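Alcohol dehydrogenase (Aeropyrum pernix, PDB 1H2B) probably catalyses the reversible NAD-dependent oxidation of alcohols to aldehydes or ketones, and carries bound zinc and the dinucleotide. Local coordinates at residues 106-111 against 118-123; 256-261 against 273-278; 328-333 against 350-355. All blocks are in the same frame, centred on the assembly; numbering follows the deposited sequence. Where two conformers were deposited one is given.

Interaction 1 (106-111 against 118-123). With ZN (zinc ion), chain K.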
loop_
_atom_site.group_PDB
_atom_site.type_symbol
_atom_site.label_atom_id
_atom_site.label_comp_id
_atom_site.label_asym_id
_atom_site.label_seq_id
_atom_site.Cartn_x
_atom_site.Cartn_y
_atom_site.Cartn_z
ATOM N N ALA B 106 24.613 9.478 -3.655
ATOM C CA ALA B 106 24.205 10.757 -3.061
ATOM C C ALA B 106 24.976 11.008 -1.773
ATOM O O ALA B 106 25.213 10.084 -0.994
ATOM C CB ALA B 106 22.719 10.709 -2.713
ATOM N N VAL B 107 25.417 12.237 -1.581
ATOM C CA VAL B 107 26.011 12.660 -0.338
ATOM C C VAL B 107 24.971 13.565 0.329
ATOM O O VAL B 107 24.641 14.636 -0.192
ATOM C CB VAL B 107 27.347 13.422 -0.618
ATOM C CG1 VAL B 107 27.803 14.146 0.679
ATOM C CG2 VAL B 107 28.407 12.460 -1.091
ATOM N N THR B 108 24.427 13.126 1.465
ATOM C CA THR B 108 23.285 13.802 2.102
ATOM C C THR B 108 23.558 14.164 3.569
ATOM O O THR B 108 24.399 13.551 4.191
ATOM C CB THR B 108 22.016 12.899 2.048
ATOM O OG1 THR B 108 22.294 11.675 2.722
ATOM C CG2 THR B 108 21.712 12.455 0.611
ATOM N N ASP B 109 22.803 15.134 4.101
ATOM C CA ASP B 109 22.956 15.619 5.500
ATOM C C ASP B 109 22.359 14.724 6.610
ATOM O O ASP B 109 22.869 14.691 7.747
ATOM C CB ASP B 109 22.454 17.079 5.654
ATOM C CG ASP B 109 20.975 17.274 5.238
ATOM O OD1 ASP B 109 20.137 16.362 5.447
ATOM O OD2 ASP B 109 20.547 18.336 4.713
ATOM N N GLY B 110 21.292 14.000 6.293
ATOM C CA GLY B 110 20.592 13.217 7.299
ATOM C C GLY B 110 19.708 14.045 8.232
ATOM O O GLY B 110 19.120 13.507 9.179
ATOM N N THR B 111 19.592 15.350 7.971
ATOM C CA THR B 111 18.868 16.239 8.899
ATOM C C THR B 111 17.523 16.733 8.371
ATOM O O THR B 111 16.573 16.917 9.146
ATOM C CB THR B 111 19.745 17.444 9.333
ATOM O OG1 THR B 111 20.329 18.051 8.179
ATOM C CG2 THR B 111 20.956 16.970 10.160
ATOM N N GLY B 118 14.028 8.763 4.985
ATOM C CA GLY B 118 14.797 7.710 4.353
ATOM C C GLY B 118 14.938 7.831 2.847
ATOM O O GLY B 118 15.394 6.895 2.205
ATOM N N GLU B 119 14.544 8.958 2.286
ATOM C CA GLU B 119 14.617 9.110 0.808
ATOM C C GLU B 119 15.833 9.939 0.406
ATOM O O GLU B 119 15.728 11.163 0.220
ATOM C CB GLU B 119 13.322 9.707 0.234
ATOM C CG GLU B 119 12.127 8.756 0.358
ATOM C CD GLU B 119 12.151 7.582 -0.614
ATOM O OE1 GLU B 119 13.227 7.160 -1.057
ATOM O OE2 GLU B 119 11.063 7.051 -0.903
ATOM N N ASP B 120 16.992 9.278 0.306
ATOM C CA ASP B 120 18.258 9.970 0.082
ATOM C C ASP B 120 18.217 10.859 -1.138
ATOM O O ASP B 120 18.804 11.934 -1.114
ATOM C CB ASP B 120 19.403 8.988 -0.117
ATOM C CG ASP B 120 19.607 8.069 1.067
ATOM O OD1 ASP B 120 18.709 7.210 1.366
ATOM O OD2 ASP B 120 20.682 8.136 1.732
ATOM N N MET B 121 17.522 10.423 -2.202
ATOM C CA MET B 121 17.513 11.218 -3.430
ATOM C C MET B 121 16.709 12.487 -3.335
ATOM O O MET B 121 16.744 13.321 -4.251
ATOM C CB MET B 121 17.091 10.387 -4.657
ATOM C CG MET B 121 17.971 9.141 -4.952
ATOM S SD MET B 121 19.718 9.574 -5.094
ATOM C CE MET B 121 19.661 10.752 -6.367
ATOM N N HIS B 122 16.015 12.680 -2.207
ATOM C CA HIS B 122 15.160 13.856 -2.081
ATOM C C HIS B 122 15.620 14.756 -0.952
ATOM O O HIS B 122 14.901 15.673 -0.512
ATOM C CB HIS B 122 13.707 13.422 -1.986
ATOM C CG HIS B 122 13.258 12.770 -3.251
ATOM N ND1 HIS B 122 13.103 13.461 -4.431
ATOM C CD2 HIS B 122 13.027 11.469 -3.540
ATOM C CE1 HIS B 122 12.781 12.612 -5.400
ATOM N NE2 HIS B 122 12.726 11.398 -4.878
ATOM N N CYS B 123 16.846 14.505 -0.512
ATOM C CA CYS B 123 17.453 15.327 0.508
ATOM C C CYS B 123 17.712 16.747 0.007
ATOM O O CYS B 123 18.154 16.959 -1.111
ATOM C CB CYS B 123 18.716 14.645 1.024
ATOM S SG CYS B 123 18.282 13.175 1.975
HETATM ZN ZN ZN K . 18.689 15.568 3.767
HETATM O O HOH W 1 23.171 9.014 0.954
#

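Interaction 2 (256-261 against 273-278). With NAJ (nicotinamide-adenine-dinucleotide (acidic form)), chain I.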
loop_
_atom_site.group_PDB
_atom_site.type_symbol
_atom_site.label_atom_id
_atom_site.label_comp_id
_atom_site.label_asym_id
_atom_site.label_seq_id
_atom_site.Cartn_x
_atom_site.Cartn_y
_atom_site.Cartn_z
ATOM N N ASN B 256 1.287 -5.383 -18.257
ATOM C CA ASN B 256 0.899 -4.785 -16.985
ATOM C C ASN B 256 1.871 -3.690 -16.553
ATOM O O ASN B 256 1.476 -2.681 -15.920
ATOM C CB ASN B 256 0.840 -5.881 -15.929
ATOM C CG ASN B 256 -0.148 -6.964 -16.301
ATOM O OD1 ASN B 256 0.087 -7.812 -17.146
ATOM N ND2 ASN B 256 -1.322 -6.888 -15.673
ATOM N N VAL B 257 3.157 -3.891 -16.836
ATOM C CA VAL B 257 4.188 -2.883 -16.516
ATOM C C VAL B 257 5.174 -2.861 -17.688
ATOM O O VAL B 257 5.537 -3.912 -18.206
ATOM C CB VAL B 257 4.983 -3.237 -15.272
ATOM C CG1 VAL B 257 6.121 -2.219 -15.065
ATOM C CG2 VAL B 257 4.088 -3.210 -14.002
ATOM N N ALA B 258 5.511 -1.648 -18.147
ATOM C CA ALA B 258 6.657 -1.492 -19.061
ATOM C C ALA B 258 7.687 -0.652 -18.350
ATOM O O ALA B 258 7.326 0.221 -17.566
ATOM C CB ALA B 258 6.230 -0.799 -20.345
ATOM N N MET B 259 8.971 -0.920 -18.613
ATOM C CA MET B 259 10.062 -0.232 -17.914
ATOM C C MET B 259 11.005 0.279 -18.974
ATOM O O MET B 259 11.568 -0.511 -19.704
ATOM C CB MET B 259 10.786 -1.220 -16.974
ATOM C CG MET B 259 9.800 -1.889 -15.960
ATOM S SD MET B 259 10.702 -2.864 -14.802
ATOM C CE MET B 259 11.354 -1.610 -13.714
ATOM N N ASP B 260 11.154 1.611 -19.084
ATOM C CA ASP B 260 12.031 2.150 -20.122
ATOM C C ASP B 260 13.400 2.416 -19.514
ATOM O O ASP B 260 13.551 3.374 -18.732
ATOM C CB ASP B 260 11.433 3.456 -20.647
ATOM C CG ASP B 260 12.238 4.024 -21.785
ATOM O OD1 ASP B 260 13.378 3.567 -21.991
ATOM O OD2 ASP B 260 11.775 4.915 -22.525
ATOM N N PHE B 261 14.351 1.509 -19.807
ATOM C CA PHE B 261 15.750 1.661 -19.394
ATOM C C PHE B 261 16.628 2.151 -20.541
ATOM O O PHE B 261 17.820 1.830 -20.595
ATOM C CB PHE B 261 16.280 0.302 -18.853
ATOM C CG PHE B 261 15.723 -0.056 -17.529
ATOM C CD1 PHE B 261 14.712 -1.015 -17.391
ATOM C CD2 PHE B 261 16.272 0.509 -16.384
ATOM C CE1 PHE B 261 14.243 -1.385 -16.091
ATOM C CE2 PHE B 261 15.778 0.180 -15.087
ATOM C CZ PHE B 261 14.780 -0.822 -14.953
ATOM N N TYR B 273 2.645 2.771 -25.558
ATOM C CA TYR B 273 1.717 2.014 -26.368
ATOM C C TYR B 273 1.836 0.517 -26.082
ATOM O O TYR B 273 1.012 -0.259 -26.616
ATOM C CB TYR B 273 1.964 2.314 -27.856
ATOM C CG TYR B 273 1.484 3.698 -28.210
ATOM C CD1 TYR B 273 2.352 4.762 -28.166
ATOM C CD2 TYR B 273 0.157 3.928 -28.504
ATOM C CE1 TYR B 273 1.916 6.079 -28.480
ATOM C CE2 TYR B 273 -0.307 5.254 -28.797
ATOM C CZ TYR B 273 0.592 6.285 -28.763
ATOM O OH TYR B 273 0.142 7.552 -29.045
ATOM N N LEU B 274 2.822 0.117 -25.255
ATOM C CA LEU B 274 2.891 -1.294 -24.798
ATOM C C LEU B 274 1.885 -1.613 -23.691
ATOM O O LEU B 274 1.584 -2.781 -23.420
ATOM C CB LEU B 274 4.295 -1.652 -24.284
ATOM C CG LEU B 274 5.460 -1.382 -25.250
ATOM C CD1 LEU B 274 6.769 -1.605 -24.536
ATOM C CD2 LEU B 274 5.272 -2.267 -26.486
ATOM N N LEU B 275 1.353 -0.572 -23.056
ATOM C CA LEU B 275 0.588 -0.772 -21.825
ATOM C C LEU B 275 -0.827 -1.284 -22.051
ATOM O O LEU B 275 -1.581 -0.802 -22.919
ATOM C CB LEU B 275 0.470 0.552 -21.067
ATOM C CG LEU B 275 1.804 1.171 -20.626
ATOM C CD1 LEU B 275 1.492 2.526 -19.944
ATOM C CD2 LEU B 275 2.657 0.274 -19.689
ATOM N N GLY B 276 -1.196 -2.245 -21.219
ATOM C CA GLY B 276 -2.574 -2.686 -21.164
ATOM C C GLY B 276 -3.370 -1.843 -20.180
ATOM O O GLY B 276 -2.874 -0.837 -19.653
ATOM N N ARG B 277 -4.607 -2.278 -19.904
ATOM C CA ARG B 277 -5.457 -1.512 -18.958
ATOM C C ARG B 277 -4.876 -1.496 -17.559
ATOM O O ARG B 277 -4.406 -2.517 -17.028
ATOM C CB ARG B 277 -6.860 -2.116 -18.936
ATOM C CG ARG B 277 -7.504 -2.063 -20.284
ATOM C CD ARG B 277 -9.002 -2.376 -20.264
ATOM N NE ARG B 277 -9.772 -1.269 -19.640
ATOM C CZ ARG B 277 -10.074 -0.096 -20.187
ATOM N NH1 ARG B 277 -9.731 0.207 -21.431
ATOM N NH2 ARG B 277 -10.808 0.768 -19.481
ATOM N N MET B 278 -4.883 -0.307 -16.954
ATOM C CA MET B 278 -4.231 -0.081 -15.642
ATOM C C MET B 278 -2.717 -0.280 -15.697
ATOM O O MET B 278 -2.051 -0.396 -14.676
ATOM C CB MET B 278 -4.873 -0.867 -14.501
ATOM C CG MET B 278 -6.250 -0.349 -14.229
ATOM S SD MET B 278 -7.021 -1.095 -12.759
ATOM C CE MET B 278 -7.058 -2.703 -13.162
HETATM P PA NAJ I . 23.129 1.700 -21.861
HETATM O O1A NAJ I . 23.701 2.509 -22.991
HETATM O O2A NAJ I . 24.013 0.659 -21.156
HETATM O O5B NAJ I . 21.880 0.820 -22.324
HETATM C C5B NAJ I . 20.895 1.308 -23.245
HETATM C C4B NAJ I . 20.335 0.052 -23.890
HETATM O O4B NAJ I . 19.196 0.458 -24.674
HETATM C C3B NAJ I . 21.332 -0.679 -24.789
HETATM O O3B NAJ I . 21.372 -2.088 -24.507
HETATM C C2B NAJ I . 20.729 -0.344 -26.145
HETATM O O2B NAJ I . 21.063 -1.282 -27.180
HETATM C C1B NAJ I . 19.219 -0.297 -25.878
HETATM N N9A NAJ I . 18.436 0.434 -26.874
HETATM C C8A NAJ I . 18.770 1.550 -27.654
HETATM N N7A NAJ I . 17.699 1.901 -28.416
HETATM C C5A NAJ I . 16.692 1.021 -28.141
HETATM C C6A NAJ I . 15.406 0.883 -28.601
HETATM N N6A NAJ I . 14.882 1.672 -29.549
HETATM N N1A NAJ I . 14.616 -0.093 -28.052
HETATM C C2A NAJ I . 15.093 -0.984 -27.107
HETATM N N3A NAJ I . 16.368 -0.856 -26.681
HETATM C C4A NAJ I . 17.152 0.128 -27.195
HETATM O O3 NAJ I . 22.544 2.754 -20.824
HETATM P PN NAJ I . 22.455 2.662 -19.215
HETATM O O1N NAJ I . 23.688 3.157 -18.613
HETATM O O2N NAJ I . 21.928 1.338 -18.829
HETATM O O5D NAJ I . 21.382 3.828 -18.955
HETATM C C5D NAJ I . 20.047 3.620 -19.413
HETATM C C4D NAJ I . 19.279 4.929 -19.324
HETATM O O4D NAJ I . 19.015 5.191 -17.934
HETATM C C3D NAJ I . 20.062 6.146 -19.816
HETATM O O3D NAJ I . 19.116 7.124 -20.285
HETATM C C2D NAJ I . 20.729 6.665 -18.534
HETATM O O2D NAJ I . 21.122 8.008 -18.563
HETATM C C1D NAJ I . 19.550 6.440 -17.570
HETATM N N1N NAJ I . 19.815 6.450 -16.131
HETATM C C2N NAJ I . 18.767 6.800 -15.332
HETATM C C3N NAJ I . 18.914 6.772 -13.956
HETATM C C7N NAJ I . 17.781 7.217 -13.090
HETATM O O7N NAJ I . 18.049 7.239 -11.774
HETATM N N7N NAJ I . 16.548 7.512 -13.514
HETATM C C4N NAJ I . 20.134 6.357 -13.327
HETATM C C5N NAJ I . 21.117 5.837 -14.216
HETATM C C6N NAJ I . 20.964 5.920 -15.587
HETATM O O HOH W 2 0.161 -2.662 -13.545
#

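Interaction 3 (328-333 against 350-355). With NAJ (nicotinamide-adenine-dinucleotide (acidic form)), chain I.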
loop_
_atom_site.group_PDB
_atom_site.type_symbol
_atom_site.label_atom_id
_atom_site.label_comp_id
_atom_site.label_asym_id
_atom_site.label_seq_id
_atom_site.Cartn_x
_atom_site.Cartn_y
_atom_site.Cartn_z
ATOM N N ARG B 328 24.004 -10.778 -10.647
ATOM C CA ARG B 328 25.393 -10.607 -11.034
ATOM C C ARG B 328 25.493 -9.727 -12.268
ATOM O O ARG B 328 24.785 -9.929 -13.237
ATOM C CB ARG B 328 26.043 -11.955 -11.318
ATOM C CG ARG B 328 27.540 -11.799 -11.603
ATOM C CD ARG B 328 28.250 -13.098 -12.028
ATOM N NE ARG B 328 28.285 -13.241 -13.488
ATOM C CZ ARG B 328 28.959 -12.447 -14.326
ATOM N NH1 ARG B 328 29.690 -11.427 -13.870
ATOM N NH2 ARG B 328 28.900 -12.679 -15.634
ATOM N N VAL B 329 26.386 -8.751 -12.217
ATOM C CA VAL B 329 26.505 -7.782 -13.291
ATOM C C VAL B 329 27.463 -8.326 -14.328
ATOM O O VAL B 329 28.493 -8.900 -13.989
ATOM C CB VAL B 329 26.992 -6.391 -12.775
ATOM C CG1 VAL B 329 26.851 -5.334 -13.845
ATOM C CG2 VAL B 329 26.150 -5.952 -11.552
ATOM N N GLU B 330 27.077 -8.180 -15.584
ATOM C CA GLU B 330 27.931 -8.428 -16.730
ATOM C C GLU B 330 28.865 -7.226 -16.914
ATOM O O GLU B 330 28.423 -6.119 -17.250
ATOM C CB GLU B 330 27.040 -8.692 -17.961
ATOM C CG GLU B 330 27.818 -8.916 -19.248
ATOM C CD GLU B 330 28.574 -10.233 -19.268
ATOM O OE1 GLU B 330 28.039 -11.251 -18.745
ATOM O OE2 GLU B 330 29.711 -10.233 -19.797
ATOM N N VAL B 331 30.158 -7.446 -16.649
ATOM C CA VAL B 331 31.101 -6.336 -16.650
ATOM C C VAL B 331 32.159 -6.442 -17.737
ATOM O O VAL B 331 32.654 -7.518 -18.045
ATOM C CB VAL B 331 31.741 -6.076 -15.235
ATOM C CG1 VAL B 331 30.648 -5.764 -14.201
ATOM C CG2 VAL B 331 32.550 -7.264 -14.775
ATOM N N ASP B 332 32.483 -5.287 -18.286
ATOM C CA ASP B 332 33.520 -5.077 -19.273
ATOM C C ASP B 332 34.599 -4.169 -18.619
ATOM O O ASP B 332 34.442 -2.953 -18.518
ATOM C CB ASP B 332 32.833 -4.445 -20.483
ATOM C CG ASP B 332 33.775 -4.142 -21.611
ATOM O OD1 ASP B 332 34.754 -4.888 -21.778
ATOM O OD2 ASP B 332 33.626 -3.140 -22.347
ATOM N N ILE B 333 35.715 -4.778 -18.196
ATOM C CA ILE B 333 36.716 -4.066 -17.396
ATOM C C ILE B 333 37.763 -3.418 -18.269
ATOM O O ILE B 333 38.328 -4.079 -19.165
ATOM C CB ILE B 333 37.405 -5.021 -16.409
ATOM C CG1 ILE B 333 36.373 -5.625 -15.451
ATOM C CG2 ILE B 333 38.485 -4.284 -15.614
ATOM C CD1 ILE B 333 36.863 -6.778 -14.649
ATOM N N GLU B 350 28.018 -0.678 -28.132
ATOM C CA GLU B 350 29.003 -1.759 -28.164
ATOM C C GLU B 350 29.529 -2.257 -26.828
ATOM O O GLU B 350 30.544 -2.965 -26.786
ATOM C CB GLU B 350 30.193 -1.374 -29.051
ATOM C CG GLU B 350 29.760 -0.948 -30.443
ATOM C CD GLU B 350 30.916 -0.656 -31.379
ATOM O OE1 GLU B 350 32.050 -0.353 -30.910
ATOM O OE2 GLU B 350 30.663 -0.718 -32.603
ATOM N N VAL B 351 28.870 -1.890 -25.730
ATOM C CA VAL B 351 29.243 -2.419 -24.423
ATOM C C VAL B 351 28.192 -3.444 -24.022
ATOM O O VAL B 351 27.001 -3.118 -23.876
ATOM C CB VAL B 351 29.342 -1.293 -23.358
ATOM C CG1 VAL B 351 29.705 -1.868 -21.995
ATOM C CG2 VAL B 351 30.389 -0.226 -23.800
ATOM N N LEU B 352 28.626 -4.681 -23.869
ATOM C CA LEU B 352 27.755 -5.717 -23.349
ATOM C C LEU B 352 27.716 -5.620 -21.810
ATOM O O LEU B 352 28.712 -5.906 -21.106
ATOM C CB LEU B 352 28.207 -7.125 -23.794
ATOM C CG LEU B 352 27.205 -8.241 -23.444
ATOM C CD1 LEU B 352 26.057 -8.253 -24.416
ATOM C CD2 LEU B 352 27.897 -9.599 -23.508
ATOM N N GLY B 353 26.552 -5.233 -21.290
ATOM C CA GLY B 353 26.419 -5.011 -19.844
ATOM C C GLY B 353 26.962 -3.643 -19.449
ATOM O O GLY B 353 26.567 -2.641 -20.009
ATOM N N ARG B 354 27.917 -3.633 -18.527
ATOM C CA ARG B 354 28.437 -2.413 -17.928
ATOM C C ARG B 354 29.940 -2.383 -17.991
ATOM O O ARG B 354 30.584 -3.308 -17.536
ATOM C CB ARG B 354 28.000 -2.405 -16.459
ATOM C CG ARG B 354 28.214 -1.109 -15.725
ATOM C CD ARG B 354 27.608 0.063 -16.414
ATOM N NE ARG B 354 26.953 1.006 -15.536
ATOM C CZ ARG B 354 25.978 1.805 -15.955
ATOM N NH1 ARG B 354 25.534 1.733 -17.216
ATOM N NH2 ARG B 354 25.446 2.667 -15.108
ATOM N N ALA B 355 30.469 -1.269 -18.483
ATOM C CA ALA B 355 31.906 -1.052 -18.455
ATOM C C ALA B 355 32.292 -0.529 -17.080
ATOM O O ALA B 355 31.605 0.340 -16.517
ATOM C CB ALA B 355 32.297 -0.094 -19.535
HETATM P PA NAJ I . 23.129 1.700 -21.861
HETATM O O1A NAJ I . 23.701 2.509 -22.991
HETATM O O2A NAJ I . 24.013 0.659 -21.156
HETATM O O5B NAJ I . 21.880 0.820 -22.324
HETATM C C5B NAJ I . 20.895 1.308 -23.245
HETATM C C4B NAJ I . 20.335 0.052 -23.890
HETATM O O4B NAJ I . 19.196 0.458 -24.674
HETATM C C3B NAJ I . 21.332 -0.679 -24.789
HETATM O O3B NAJ I . 21.372 -2.088 -24.507
HETATM C C2B NAJ I . 20.729 -0.344 -26.145
HETATM O O2B NAJ I . 21.063 -1.282 -27.180
HETATM C C1B NAJ I . 19.219 -0.297 -25.878
HETATM N N9A NAJ I . 18.436 0.434 -26.874
HETATM C C8A NAJ I . 18.770 1.550 -27.654
HETATM N N7A NAJ I . 17.699 1.901 -28.416
HETATM C C5A NAJ I . 16.692 1.021 -28.141
HETATM C C6A NAJ I . 15.406 0.883 -28.601
HETATM N N6A NAJ I . 14.882 1.672 -29.549
HETATM N N1A NAJ I . 14.616 -0.093 -28.052
HETATM C C2A NAJ I . 15.093 -0.984 -27.107
HETATM N N3A NAJ I . 16.368 -0.856 -26.681
HETATM C C4A NAJ I . 17.152 0.128 -27.195
HETATM O O3 NAJ I . 22.544 2.754 -20.824
HETATM P PN NAJ I . 22.455 2.662 -19.215
HETATM O O1N NAJ I . 23.688 3.157 -18.613
HETATM O O2N NAJ I . 21.928 1.338 -18.829
HETATM O O5D NAJ I . 21.382 3.828 -18.955
HETATM C C5D NAJ I . 20.047 3.620 -19.413
HETATM C C4D NAJ I . 19.279 4.929 -19.324
HETATM O O4D NAJ I . 19.015 5.191 -17.934
HETATM C C3D NAJ I . 20.062 6.146 -19.816
HETATM O O3D NAJ I . 19.116 7.124 -20.285
HETATM C C2D NAJ I . 20.729 6.665 -18.534
HETATM O O2D NAJ I . 21.122 8.008 -18.563
HETATM C C1D NAJ I . 19.550 6.440 -17.570
HETATM N N1N NAJ I . 19.815 6.450 -16.131
HETATM C C2N NAJ I . 18.767 6.800 -15.332
HETATM C C3N NAJ I . 18.914 6.772 -13.956
HETATM C C7N NAJ I . 17.781 7.217 -13.090
HETATM O O7N NAJ I . 18.049 7.239 -11.774
HETATM N N7N NAJ I . 16.548 7.512 -13.514
HETATM C C4N NAJ I . 20.134 6.357 -13.327
HETATM C C5N NAJ I . 21.117 5.837 -14.216
HETATM C C6N NAJ I . 20.964 5.920 -15.587
HETATM O O HOH W 3 30.685 -7.688 -20.893
#

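Interaction 1 (106-111 against 118-123)
Carboxylate oxygen OD2 of D120, which lies near T108, is gripped by two partners: water 1 donates to it at 2.8 Å, and R116 of the third subunit forms a salt bridge with it. The same water donates to A106 O at 3.0 Å, so it ties the two segments together where no direct hydrogen bond does. An acidic residue suits this buried place because its charge is met by an arginine, while its other oxygen, OD1, accepts from Y312 N.

T108 makes the closest approach between the segments. With OG1 set between the backbone N and the carbonyl carbon (chi1 59°), its methyl is turned to the opposite segment, where CG2 lies 3.4 Å from D120 O. The methyl also rests on C123, with T108 CG2 3.7 Å from C123 CB. A106 is small enough to let the bent M121 side chain fold back over it, A106 CB meeting M121 SD at 4.0 Å.

Farther along, D109 OD1 binds zinc at 2.4 Å. That oxygen also accepts from T111 N at 2.8 Å, an Asx turn that steadies the ligand, while N125 holds OD2. C112 and C115 bind the same zinc; C123, modelled in two conformers, may be only partly disulfide-bonded to C115. The arrangement is that of the lobe-forming structural zinc site of zinc-containing alcohol dehydrogenases, here with an aspartate among its ligands.

Interaction 2 (256-261 against 273-278)
The first residues of strand 257-260 lie beside the short strand 275-276 with no hydrogen bond between them, A258 lying against L275 and the backbones coming nearest at N256 and G276, whose CA atoms are 5.8 Å apart. Apolar side chains make most of the contact. In L275, with CG beside the backbone N (chi1 -61°), the branch methyl CD2, not the extended CD1, faces A258. There the methyl sits 3.8 Å from A258 CB and the same distance from A258 N, so it covers the backbone as well as the side chain. L274 adds a looser touch, its CD1 lying 4.3 Å from A258 CB. Alanine suits the meeting point because its single methyl lets two leucines come close. At the polar end, water 2 donates to N256 O at 2.7 Å and only weakly to M278 O. The amide of N256 turns elsewhere, its OD1 accepting from Y189 N.

Strand 255-260 is an inner strand of the parallel Rossmann sheet, between 189-193 and 279-283, and helix 265-270 lies on the crossover to the latter. L274 reaches A191 and V193 of strand 189-193, whereas V257 and M259 pack on helix 166-181.

Interaction 3 (328-333 against 350-355)
The guanidinium of R354, whose CB lies against V329 CG1, meets the dinucleotide at its edge: NAJ O1N lies in its plane, 2.7 Å from R354 NH1, with an N-H...O angle of 159°. NE forms a salt bridge with E80, so two anionic partners fix the rotation of the group, and a long cationic side chain is apt for reaching this phosphate from the strand.

R354 belongs to a beta-alpha-beta unit in which strands 331-335 and 354-358 run parallel, joined through helix 339-347. Its backbone takes part at both ends: R354 N donates to E330 O at 2.8 Å, nearly in line with the carbonyl, and R354 O accepts from D332 N at 2.8 Å. V331 and R354 share one face of the sheet; D332 and A355 share the other.

Glycine fits position 353, where phi is positive and E330 O stands 3.5 Å from G353 CA. E330, anti at chi1 (178°) but bent at chi2, lays its CG 3.6 Å from L352 O, and its OE1 pairs with R328. D332 OD2 comes within 4.1 Å of V351 CG1, the two side chains crossing at an angle, and finds its charge partner in R345 of the connecting helix; D332 is also a zinc ligand seen in this protein, though that metal is absent from this chain. At the D332-A355 bridge, A355 CA makes a CH...O contact of 3.2 Å with D332 O.

Overall arrangement
The three contacts are well separated within the chain, and none touches another. The centres of interaction 1 and interaction 2 lie about 30 Å apart. Interaction 2 and interaction 3 come within about 8 Å at their nearest atoms and both reach the dinucleotide, through F261 O and the R354 guanidinium. In interaction 3 the R354 side chain is also about 4 Å, between nearest atoms, from the zinc held by C54, H79 and D168. Interaction 1 borders the octanoic acid pocket instead, the nearest atoms of the M121 side chain and the bound acid being about 4 Å apart. Across the subunit interface, R277 of interaction 2 hydrogen-bonds H122 of interaction 1 in a neighbouring subunit.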